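PDB 2D27: type II secretion ATPase XpsE from Xanthomonas campestris, which is a GspE-family ATPase of the type II secretion system, represented here by its N-terminal domain, which contains an MshEN-type module. Local coordinates for residues L64-A69 against L132-R137; F94-V99 against L108-P113; G104-W109 against T126-L131. One frame throughout, in Å; residues are numbered along the deposited sequence.

Interaction 1: residues L64-A69 against L132-R137; sequences LPLVDA and LHVGLR
Leu64 sets its forked end across two residues of the facing strand: CD2 rests 4.0 Å from CB of Leu132, and CD1 lies 3.9 Å from CG2 of Val134. CG stands opposite the carbonyl carbon (chi1 -69°), which carries both methyls over to the strand. The side chains of Leu64 and Val134 cross at about a right angle, and each also touches Pro113, so a small apolar cluster forms. Pro65 comes next, with CG at the edge of the His133 imidazole, near its plane and 3.3 Å from ND1. The other ring nitrogen, NE2, is hydrogen-bonded to Asp107, which helps fix the rotation of the ring. The carbonyl of Pro65 turns toward the strand, and its O accepts Val134 N at 2.9 Å. Leu66 is bridged to Val134 through the backbone. Its CB starts out away from the strand, yet CD2 comes back to within 3.4 Å of Val134 O. Val67 makes the return bond, its N donating to Val134 O at 2.8 Å, fairly straight at 162°. Both polar backbone atoms of Val134 are thus used by the loop. Val67 CG2 packs 3.6 Å from CB of His133. Val67 O receives Trp109 NE1 and also a water that accepts from the N of Leu136, the N-cap residue of helix 137-147. The two segments run 48° apart: an extended loop that leaves helix 51-62 and lies against strand 130-134, at the border of the three-stranded mixed sheet, as a single isolated beta bridge.

Interaction 2: residues F94-V99 against L108-P113; sequences FHLCPV and LWIADP
Strands 96-99 and 108-110 run antiparallel, their N-to-C directions 155° apart, pairing Leu96 with Ile110, Cys97 with Trp109 and Pro98 with Leu108. Cys97 and Trp109 form the hydrogen-bonded pair: Cys97 N donates to Trp109 O at 2.9 Å, and Trp109 N to Cys97 O at 3.0 Å. The ladder continues past the regular strands, where Ala111 N reaches His95 O at 3.2 Å. Further out a water takes over, accepting Asp112 N at 2.8 Å and probably donating to Phe94 O. His95, with positive phi, is where the chain leaves helix 88-94 and turns into the strand. Together the segments form the open end of the beta hairpin 96-101/106-110, in which a bond between Val99 and Asp107 carries the pairing on toward the turn. Pro98, which has no N-H to give, sits in a non-hydrogen-bonded pair. One face of the hairpin bears Leu96, Pro98, Leu108 and Ile110. There CB of Leu96 meets CB of Ile110 at 4.2 Å, and Leu108, its CG anti to the backbone N (chi1 -168°), brings CD1 across to 3.7 Å from Pro98 N, alongside the proline ring. Helix 116-126 packs on this face through Ala118, against Leu96, and Ile119, against Ile110. The face of Cys97 and Trp109 is covered by helix 137-147, whose Leu143 touches both. Val99 CG1 approaches Trp109 obliquely, 3.9 Å from its CB. Beyond the strands, CB of His95 lies 4.0 Å from CB of Ala111, while the imidazole ND1 is hydrogen-bonded to Asp141 of helix 137-147.

Interaction 3: residues G104-W109 against T126-L131; sequences GRLDLW and TGLPLL
The guanidinium of Arg105 has Leu131 over one face, with CD2 3.9 Å above its plane and over its centre, and the carbonyl of Leu130 at its edge. NH1 donates to Leu130 O at 2.6 Å, a short but bent bond of 136°, with the oxygen 23° out of the guanidinium plane. Bends at chi2 and chi3 fold the arginine chain back over the neighbouring strand, so that its CD also packs beside the ring of Pro129. The carboxylate of Asp107 lies alongside the same leucine: OD1 is 3.4 Å from Leu131 CD1, and besides its bond with His133 NE2 it makes a salt bridge to Arg102. Leu131 is therefore flanked by the aliphatic and planar parts of an arginine and by the carboxylate of an aspartate. On the other face of the sheet the side chains of Leu106 and Leu130 make an apolar contact, lying side by side and bringing their CD2 atoms to 3.7 Å. Leu130 has CG opposite its carbonyl carbon (chi1 -58°), and from there CD1 also reaches CD2 of Leu108. Leu128 CD1 touches Leu106 CB, and Thr126, its hydroxyl bonded to Glu82 O, touches Leu106 CD2. Three backbone bonds hold the strands in register. Leu106 N donates to Pro129 O at 2.9 Å, Leu131 N to Leu106 O at 2.8 Å, and Leu108 N to Leu131 O at 2.8 Å. Leu106 thus bonds on both sides of Leu130, the usual parallel pattern. Helix 116-126 connects the two strands and packs on Leu130 through Val122 and Arg123, making the whole a beta-alpha-beta unit with its two parallel strands as immediate neighbours.

All three interactions build on one mixed sheet, ordered 96-101, 106-110, 130-134. Interactions 2 and 3 lie on opposite edges of the central strand 106-110, share Leu108 and Trp109, and have centres about 11 Å apart. Interactions 1 and 3 follow one another along strand 130-134, about 14 Å between centres. His133 joins the three: its N is 2.7 Å from Leu108 O, and its O is 2.7 Å from Ile110 N, continuing the parallel pairing of interaction 3 into the region of interactions 1 and 2, whose centres are about 8 Å apart. At the far end, NH1 of Arg137, from interaction 1, makes a salt bridge with OD1 of Asp112, from interaction 2.

Interaction 1: residues L64-A69 against L132-R137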
loop_
_atom_site.group_PDB
_atom_site.type_symbol
_atom_site.label_atom_id
_atom_site.label_comp_id
_atom_site.label_asym_id
_atom_site.label_seq_id
_atom_site.Cartn_x
_atom_site.Cartn_y
_atom_site.Cartn_z
ATOM N N LEU A 64 14.690 1.792 -2.710
ATOM C CA LEU A 64 13.795 1.457 -3.827
ATOM C C LEU A 64 13.934 2.417 -5.011
ATOM O O LEU A 64 14.357 3.555 -4.781
ATOM C CB LEU A 64 12.344 1.509 -3.386
ATOM C CG LEU A 64 11.904 0.436 -2.411
ATOM C CD1 LEU A 64 10.507 0.770 -1.919
ATOM C CD2 LEU A 64 11.974 -0.945 -3.119
ATOM N N PRO A 65 13.538 1.981 -6.227
ATOM C CA PRO A 65 13.504 2.882 -7.386
ATOM C C PRO A 65 12.331 3.833 -7.295
ATOM O O PRO A 65 11.287 3.501 -6.731
ATOM C CB PRO A 65 13.282 1.936 -8.631
ATOM C CG PRO A 65 12.614 0.665 -8.054
ATOM C CD PRO A 65 13.070 0.616 -6.595
ATOM N N LEU A 66 12.533 4.998 -7.901
ATOM C CA LEU A 66 11.526 6.060 -8.005
ATOM C C LEU A 66 11.146 6.113 -9.473
ATOM O O LEU A 66 12.020 6.357 -10.309
ATOM C CB LEU A 66 12.184 7.395 -7.624
ATOM C CG LEU A 66 11.565 8.413 -6.639
ATOM C CD1 LEU A 66 12.314 9.788 -6.811
ATOM C CD2 LEU A 66 10.064 8.594 -6.724
ATOM N N VAL A 67 9.882 5.907 -9.788
ATOM C CA VAL A 67 9.403 5.942 -11.147
ATOM C C VAL A 67 8.526 7.215 -11.410
ATOM O O VAL A 67 7.570 7.487 -10.696
ATOM C CB VAL A 67 8.645 4.653 -11.486
ATOM C CG1 VAL A 67 7.880 4.758 -12.796
ATOM C CG2 VAL A 67 9.639 3.446 -11.542
ATOM N N ASP A 68 8.931 7.979 -12.435
ATOM C CA ASP A 68 8.221 9.146 -12.999
ATOM C C ASP A 68 7.054 8.659 -13.858
ATOM O O ASP A 68 7.126 7.609 -14.548
ATOM C CB ASP A 68 9.215 9.973 -13.855
ATOM C CG ASP A 68 8.742 11.408 -14.114
ATOM O OD1 ASP A 68 7.827 11.602 -14.946
ATOM O OD2 ASP A 68 9.218 12.400 -13.511
ATOM N N ALA A 69 5.952 9.399 -13.796
ATOM C CA ALA A 69 4.741 9.080 -14.561
ATOM C C ALA A 69 4.965 9.075 -16.095
ATOM O O ALA A 69 4.247 8.381 -16.810
ATOM C CB ALA A 69 3.615 10.074 -14.209
ATOM N N LEU A 132 8.595 -3.282 -6.030
ATOM C CA LEU A 132 8.013 -1.992 -5.570
ATOM C C LEU A 132 8.674 -0.833 -6.273
ATOM O O LEU A 132 9.895 -0.770 -6.390
ATOM C CB LEU A 132 8.233 -1.842 -4.091
ATOM C CG LEU A 132 7.135 -2.248 -3.093
ATOM C CD1 LEU A 132 6.099 -3.188 -3.451
ATOM C CD2 LEU A 132 7.683 -2.543 -1.755
ATOM N N HIS A 133 7.858 0.041 -6.827
ATOM C CA HIS A 133 8.398 1.306 -7.394
ATOM C C HIS A 133 7.639 2.475 -6.729
ATOM O O HIS A 133 6.417 2.457 -6.630
ATOM C CB HIS A 133 8.303 1.335 -8.928
ATOM C CG HIS A 133 8.724 0.037 -9.595
ATOM N ND1 HIS A 133 10.036 -0.288 -9.840
ATOM C CD2 HIS A 133 7.997 -0.981 -10.114
ATOM C CE1 HIS A 133 10.112 -1.484 -10.400
ATOM N NE2 HIS A 133 8.889 -1.920 -10.592
ATOM N N VAL A 134 8.399 3.390 -6.167
ATOM C CA VAL A 134 7.825 4.588 -5.564
ATOM C C VAL A 134 7.366 5.647 -6.621
ATOM O O VAL A 134 8.094 5.929 -7.571
ATOM C CB VAL A 134 8.844 5.231 -4.605
ATOM C CG1 VAL A 134 8.203 6.334 -3.775
ATOM C CG2 VAL A 134 9.419 4.111 -3.651
ATOM N N GLY A 135 6.172 6.203 -6.456
ATOM C CA GLY A 135 5.834 7.455 -7.138
ATOM C C GLY A 135 5.105 8.490 -6.279
ATOM O O GLY A 135 4.649 8.216 -5.127
ATOM N N LEU A 136 5.069 9.718 -6.800
ATOM C CA LEU A 136 4.362 10.797 -6.122
ATOM C C LEU A 136 2.995 10.388 -6.092
ATOM O O LEU A 136 2.532 9.783 -7.035
ATOM C CB LEU A 136 4.375 12.112 -6.879
ATOM C CG LEU A 136 5.619 12.962 -6.973
ATOM C CD1 LEU A 136 5.324 14.487 -6.727
ATOM C CD2 LEU A 136 6.753 12.539 -6.195
ATOM N N ARG A 137 2.335 10.665 -4.977
ATOM C CA ARG A 137 0.967 10.207 -4.771
ATOM C C ARG A 137 0.012 10.645 -5.877
ATOM O O ARG A 137 -0.859 9.854 -6.320
ATOM C CB ARG A 137 0.516 10.729 -3.409
ATOM C CG ARG A 137 -0.884 10.467 -2.999
ATOM C CD ARG A 137 -1.240 10.789 -1.545
ATOM N NE ARG A 137 -0.028 10.716 -0.711
ATOM C CZ ARG A 137 0.344 9.699 0.106
ATOM N NH1 ARG A 137 1.536 9.765 0.690
ATOM N NH2 ARG A 137 -0.478 8.704 0.404
HETATM O O HOH W 1 6.594 9.831 -9.612
#

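Interaction 2: residues F94-V99 against L108-P113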
loop_
_atom_site.group_PDB
_atom_site.type_symbol
_atom_site.label_atom_id
_atom_site.label_comp_id
_atom_site.label_asym_id
_atom_site.label_seq_id
_atom_site.Cartn_x
_atom_site.Cartn_y
_atom_site.Cartn_z
ATOM N N PHE A 94 -5.449 3.447 -1.250
ATOM C CA PHE A 94 -4.086 3.214 -0.829
ATOM C C PHE A 94 -3.049 3.766 -1.798
ATOM O O PHE A 94 -1.843 3.589 -1.587
ATOM C CB PHE A 94 -3.885 1.694 -0.581
ATOM C CG PHE A 94 -4.677 1.189 0.596
ATOM C CD1 PHE A 94 -5.807 0.446 0.419
ATOM C CD2 PHE A 94 -4.328 1.575 1.879
ATOM C CE1 PHE A 94 -6.538 0.051 1.478
ATOM C CE2 PHE A 94 -5.035 1.180 2.948
ATOM C CZ PHE A 94 -6.156 0.412 2.757
ATOM N N HIS A 95 -3.514 4.456 -2.837
ATOM C CA HIS A 95 -2.640 5.192 -3.783
ATOM C C HIS A 95 -1.558 4.300 -4.313
ATOM O O HIS A 95 -0.383 4.506 -4.134
ATOM C CB HIS A 95 -2.058 6.466 -3.160
ATOM C CG HIS A 95 -3.089 7.293 -2.484
ATOM N ND1 HIS A 95 -4.166 7.820 -3.163
ATOM C CD2 HIS A 95 -3.274 7.593 -1.185
ATOM C CE1 HIS A 95 -4.953 8.442 -2.302
ATOM N NE2 HIS A 95 -4.444 8.306 -1.094
ATOM N N LEU A 96 -2.001 3.264 -4.957
ATOM C CA LEU A 96 -1.068 2.362 -5.586
ATOM C C LEU A 96 -1.684 1.732 -6.791
ATOM O O LEU A 96 -2.897 1.657 -6.891
ATOM C CB LEU A 96 -0.563 1.349 -4.549
ATOM C CG LEU A 96 -1.195 0.082 -3.999
ATOM C CD1 LEU A 96 -1.324 0.145 -2.478
ATOM C CD2 LEU A 96 -2.406 -0.512 -4.648
ATOM N N CYS A 97 -0.825 1.299 -7.709
ATOM C CA CYS A 97 -1.264 0.717 -8.976
ATOM C C CYS A 97 -0.304 -0.306 -9.576
ATOM O O CYS A 97 0.875 -0.043 -9.774
ATOM C CB CYS A 97 -1.424 1.836 -9.995
ATOM S SG CYS A 97 -2.422 1.322 -11.431
ATOM N N PRO A 98 -0.810 -1.474 -9.926
ATOM C CA PRO A 98 0.002 -2.449 -10.654
ATOM C C PRO A 98 0.294 -1.871 -12.039
ATOM O O PRO A 98 -0.640 -1.381 -12.665
ATOM C CB PRO A 98 -0.931 -3.649 -10.782
ATOM C CG PRO A 98 -1.967 -3.470 -9.717
ATOM C CD PRO A 98 -2.178 -1.969 -9.650
ATOM N N VAL A 99 1.547 -1.843 -12.468
ATOM C CA VAL A 99 1.910 -1.223 -13.722
ATOM C C VAL A 99 2.682 -2.168 -14.661
ATOM O O VAL A 99 3.215 -1.745 -15.655
ATOM C CB VAL A 99 2.702 0.057 -13.504
ATOM C CG1 VAL A 99 1.852 1.107 -12.747
ATOM C CG2 VAL A 99 3.982 -0.220 -12.781
ATOM N N LEU A 108 4.684 -2.914 -8.773
ATOM C CA LEU A 108 3.661 -2.123 -8.073
ATOM C C LEU A 108 4.226 -0.739 -7.882
ATOM O O LEU A 108 5.312 -0.577 -7.302
ATOM C CB LEU A 108 3.340 -2.708 -6.699
ATOM C CG LEU A 108 2.141 -2.171 -6.004
ATOM C CD1 LEU A 108 0.814 -2.540 -6.774
ATOM C CD2 LEU A 108 2.117 -2.642 -4.574
ATOM N N TRP A 109 3.482 0.245 -8.379
ATOM C CA TRP A 109 3.820 1.676 -8.221
ATOM C C TRP A 109 3.080 2.147 -6.972
ATOM O O TRP A 109 1.864 1.990 -6.885
ATOM C CB TRP A 109 3.291 2.458 -9.429
ATOM C CG TRP A 109 4.026 3.742 -9.724
ATOM C CD1 TRP A 109 5.277 4.091 -9.350
ATOM C CD2 TRP A 109 3.516 4.831 -10.506
ATOM N NE1 TRP A 109 5.586 5.332 -9.861
ATOM C CE2 TRP A 109 4.483 5.827 -10.515
ATOM C CE3 TRP A 109 2.288 5.075 -11.148
ATOM C CZ2 TRP A 109 4.304 7.047 -11.205
ATOM C CZ3 TRP A 109 2.085 6.300 -11.782
ATOM C CH2 TRP A 109 3.096 7.251 -11.825
ATOM N N ILE A 110 3.784 2.687 -6.002
ATOM C CA ILE A 110 3.142 2.840 -4.688
ATOM C C ILE A 110 3.613 4.164 -4.077
ATOM O O ILE A 110 4.796 4.489 -4.146
ATOM C CB ILE A 110 3.525 1.581 -3.769
ATOM C CG1 ILE A 110 3.039 1.740 -2.338
ATOM C CG2 ILE A 110 5.084 1.359 -3.748
ATOM C CD1 ILE A 110 2.928 0.444 -1.590
ATOM N N ALA A 111 2.715 4.919 -3.469
ATOM C CA ALA A 111 3.112 6.173 -2.744
ATOM C C ALA A 111 3.694 6.017 -1.379
ATOM O O ALA A 111 4.603 6.782 -1.032
ATOM C CB ALA A 111 1.890 7.161 -2.641
ATOM N N ASP A 112 3.280 4.940 -0.656
ATOM C CA ASP A 112 3.720 4.708 0.708
ATOM C C ASP A 112 4.329 3.303 0.830
ATOM O O ASP A 112 3.654 2.381 1.299
ATOM C CB ASP A 112 2.521 4.757 1.614
ATOM C CG ASP A 112 1.837 6.176 1.595
ATOM O OD1 ASP A 112 2.524 7.156 1.323
ATOM O OD2 ASP A 112 0.649 6.318 1.711
ATOM N N PRO A 113 5.567 3.156 0.401
ATOM C CA PRO A 113 6.174 1.845 0.335
ATOM C C PRO A 113 6.456 1.255 1.719
ATOM O O PRO A 113 6.893 0.141 1.739
ATOM C CB PRO A 113 7.434 2.105 -0.461
ATOM C CG PRO A 113 7.739 3.496 -0.156
ATOM C CD PRO A 113 6.421 4.181 -0.215
HETATM O O HOH W 2 0.669 3.941 -0.950
HETATM O O HOH W 3 -1.761 5.450 1.091
#

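Interaction 3: residues G104-W109 against T126-L131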
loop_
_atom_site.group_PDB
_atom_site.type_symbol
_atom_site.label_atom_id
_atom_site.label_comp_id
_atom_site.label_asym_id
_atom_site.label_seq_id
_atom_site.Cartn_x
_atom_site.Cartn_y
_atom_site.Cartn_z
ATOM N N GLY A 104 7.787 -13.423 -13.523
ATOM C CA GLY A 104 6.781 -13.837 -12.560
ATOM C C GLY A 104 6.273 -12.675 -11.674
ATOM O O GLY A 104 5.118 -12.711 -11.190
ATOM N N ARG A 105 7.111 -11.647 -11.481
ATOM C CA ARG A 105 6.836 -10.520 -10.557
ATOM C C ARG A 105 5.941 -9.386 -11.036
ATOM O O ARG A 105 6.188 -8.745 -12.057
ATOM C CB ARG A 105 8.144 -9.796 -10.185
ATOM C CG ARG A 105 9.092 -10.537 -9.382
ATOM C CD ARG A 105 9.236 -10.015 -7.975
ATOM N NE ARG A 105 10.637 -10.105 -7.618
ATOM C CZ ARG A 105 11.177 -9.717 -6.470
ATOM N NH1 ARG A 105 10.470 -9.186 -5.479
ATOM N NH2 ARG A 105 12.464 -9.908 -6.330
ATOM N N LEU A 106 5.006 -9.035 -10.180
ATOM C CA LEU A 106 4.203 -7.843 -10.346
ATOM C C LEU A 106 4.915 -6.534 -9.908
ATOM O O LEU A 106 5.212 -6.346 -8.731
ATOM C CB LEU A 106 2.949 -8.046 -9.543
ATOM C CG LEU A 106 1.871 -7.049 -9.829
ATOM C CD1 LEU A 106 1.415 -7.156 -11.329
ATOM C CD2 LEU A 106 0.777 -7.272 -8.860
ATOM N N ASP A 107 5.210 -5.661 -10.865
ATOM C CA ASP A 107 5.573 -4.256 -10.595
ATOM C C ASP A 107 4.455 -3.417 -10.002
ATOM O O ASP A 107 3.402 -3.241 -10.644
ATOM C CB ASP A 107 6.045 -3.564 -11.834
ATOM C CG ASP A 107 7.258 -4.245 -12.416
ATOM O OD1 ASP A 107 8.297 -4.390 -11.697
ATOM O OD2 ASP A 107 7.232 -4.689 -13.573
ATOM N N LEU A 108 4.684 -2.914 -8.773
ATOM C CA LEU A 108 3.661 -2.123 -8.073
ATOM C C LEU A 108 4.226 -0.739 -7.882
ATOM O O LEU A 108 5.312 -0.577 -7.302
ATOM C CB LEU A 108 3.340 -2.708 -6.699
ATOM C CG LEU A 108 2.141 -2.171 -6.004
ATOM C CD1 LEU A 108 0.814 -2.540 -6.774
ATOM C CD2 LEU A 108 2.117 -2.642 -4.574
ATOM N N TRP A 109 3.482 0.245 -8.379
ATOM C CA TRP A 109 3.820 1.676 -8.221
ATOM C C TRP A 109 3.080 2.147 -6.972
ATOM O O TRP A 109 1.864 1.990 -6.885
ATOM C CB TRP A 109 3.291 2.458 -9.429
ATOM C CG TRP A 109 4.026 3.742 -9.724
ATOM C CD1 TRP A 109 5.277 4.091 -9.350
ATOM C CD2 TRP A 109 3.516 4.831 -10.506
ATOM N NE1 TRP A 109 5.586 5.332 -9.861
ATOM C CE2 TRP A 109 4.483 5.827 -10.515
ATOM C CE3 TRP A 109 2.288 5.075 -11.148
ATOM C CZ2 TRP A 109 4.304 7.047 -11.205
ATOM C CZ3 TRP A 109 2.085 6.300 -11.782
ATOM C CH2 TRP A 109 3.096 7.251 -11.825
ATOM N N THR A 126 -3.491 -11.008 -4.791
ATOM C CA THR A 126 -2.896 -11.175 -6.101
ATOM C C THR A 126 -2.147 -12.532 -6.182
ATOM O O THR A 126 -2.016 -13.121 -7.254
ATOM C CB THR A 126 -1.990 -9.904 -6.293
ATOM O OG1 THR A 126 -2.209 -9.263 -7.553
ATOM C CG2 THR A 126 -0.556 -10.163 -6.228
ATOM N N GLY A 127 -1.694 -13.026 -5.024
ATOM C CA GLY A 127 -0.797 -14.173 -4.914
ATOM C C GLY A 127 0.459 -14.078 -5.751
ATOM O O GLY A 127 1.075 -15.089 -6.022
ATOM N N LEU A 128 0.852 -12.888 -6.202
ATOM C CA LEU A 128 2.097 -12.759 -6.957
ATOM C C LEU A 128 3.149 -12.106 -6.070
ATOM O O LEU A 128 2.791 -11.366 -5.156
ATOM C CB LEU A 128 1.851 -11.898 -8.183
ATOM C CG LEU A 128 0.778 -12.388 -9.182
ATOM C CD1 LEU A 128 0.645 -11.382 -10.280
ATOM C CD2 LEU A 128 1.145 -13.749 -9.776
ATOM N N PRO A 129 4.418 -12.326 -6.350
ATOM C CA PRO A 129 5.482 -11.610 -5.642
ATOM C C PRO A 129 5.593 -10.217 -6.271
ATOM O O PRO A 129 5.322 -10.057 -7.488
ATOM C CB PRO A 129 6.739 -12.407 -5.958
ATOM C CG PRO A 129 6.488 -12.969 -7.327
ATOM C CD PRO A 129 4.968 -13.200 -7.397
ATOM N N LEU A 130 6.005 -9.241 -5.477
ATOM C CA LEU A 130 5.947 -7.863 -5.922
ATOM C C LEU A 130 7.331 -7.285 -6.115
ATOM O O LEU A 130 8.312 -7.660 -5.469
ATOM C CB LEU A 130 5.176 -7.096 -4.907
ATOM C CG LEU A 130 3.745 -7.532 -4.587
ATOM C CD1 LEU A 130 3.155 -6.538 -3.634
ATOM C CD2 LEU A 130 2.809 -7.677 -5.750
ATOM N N LEU A 131 7.425 -6.368 -7.037
ATOM C CA LEU A 131 8.548 -5.490 -7.137
ATOM C C LEU A 131 8.011 -4.032 -6.944
ATOM O O LEU A 131 7.112 -3.618 -7.618
ATOM C CB LEU A 131 9.189 -5.623 -8.479
ATOM C CG LEU A 131 10.598 -6.155 -8.712
ATOM C CD1 LEU A 131 11.086 -5.526 -10.039
ATOM C CD2 LEU A 131 11.668 -6.016 -7.610
#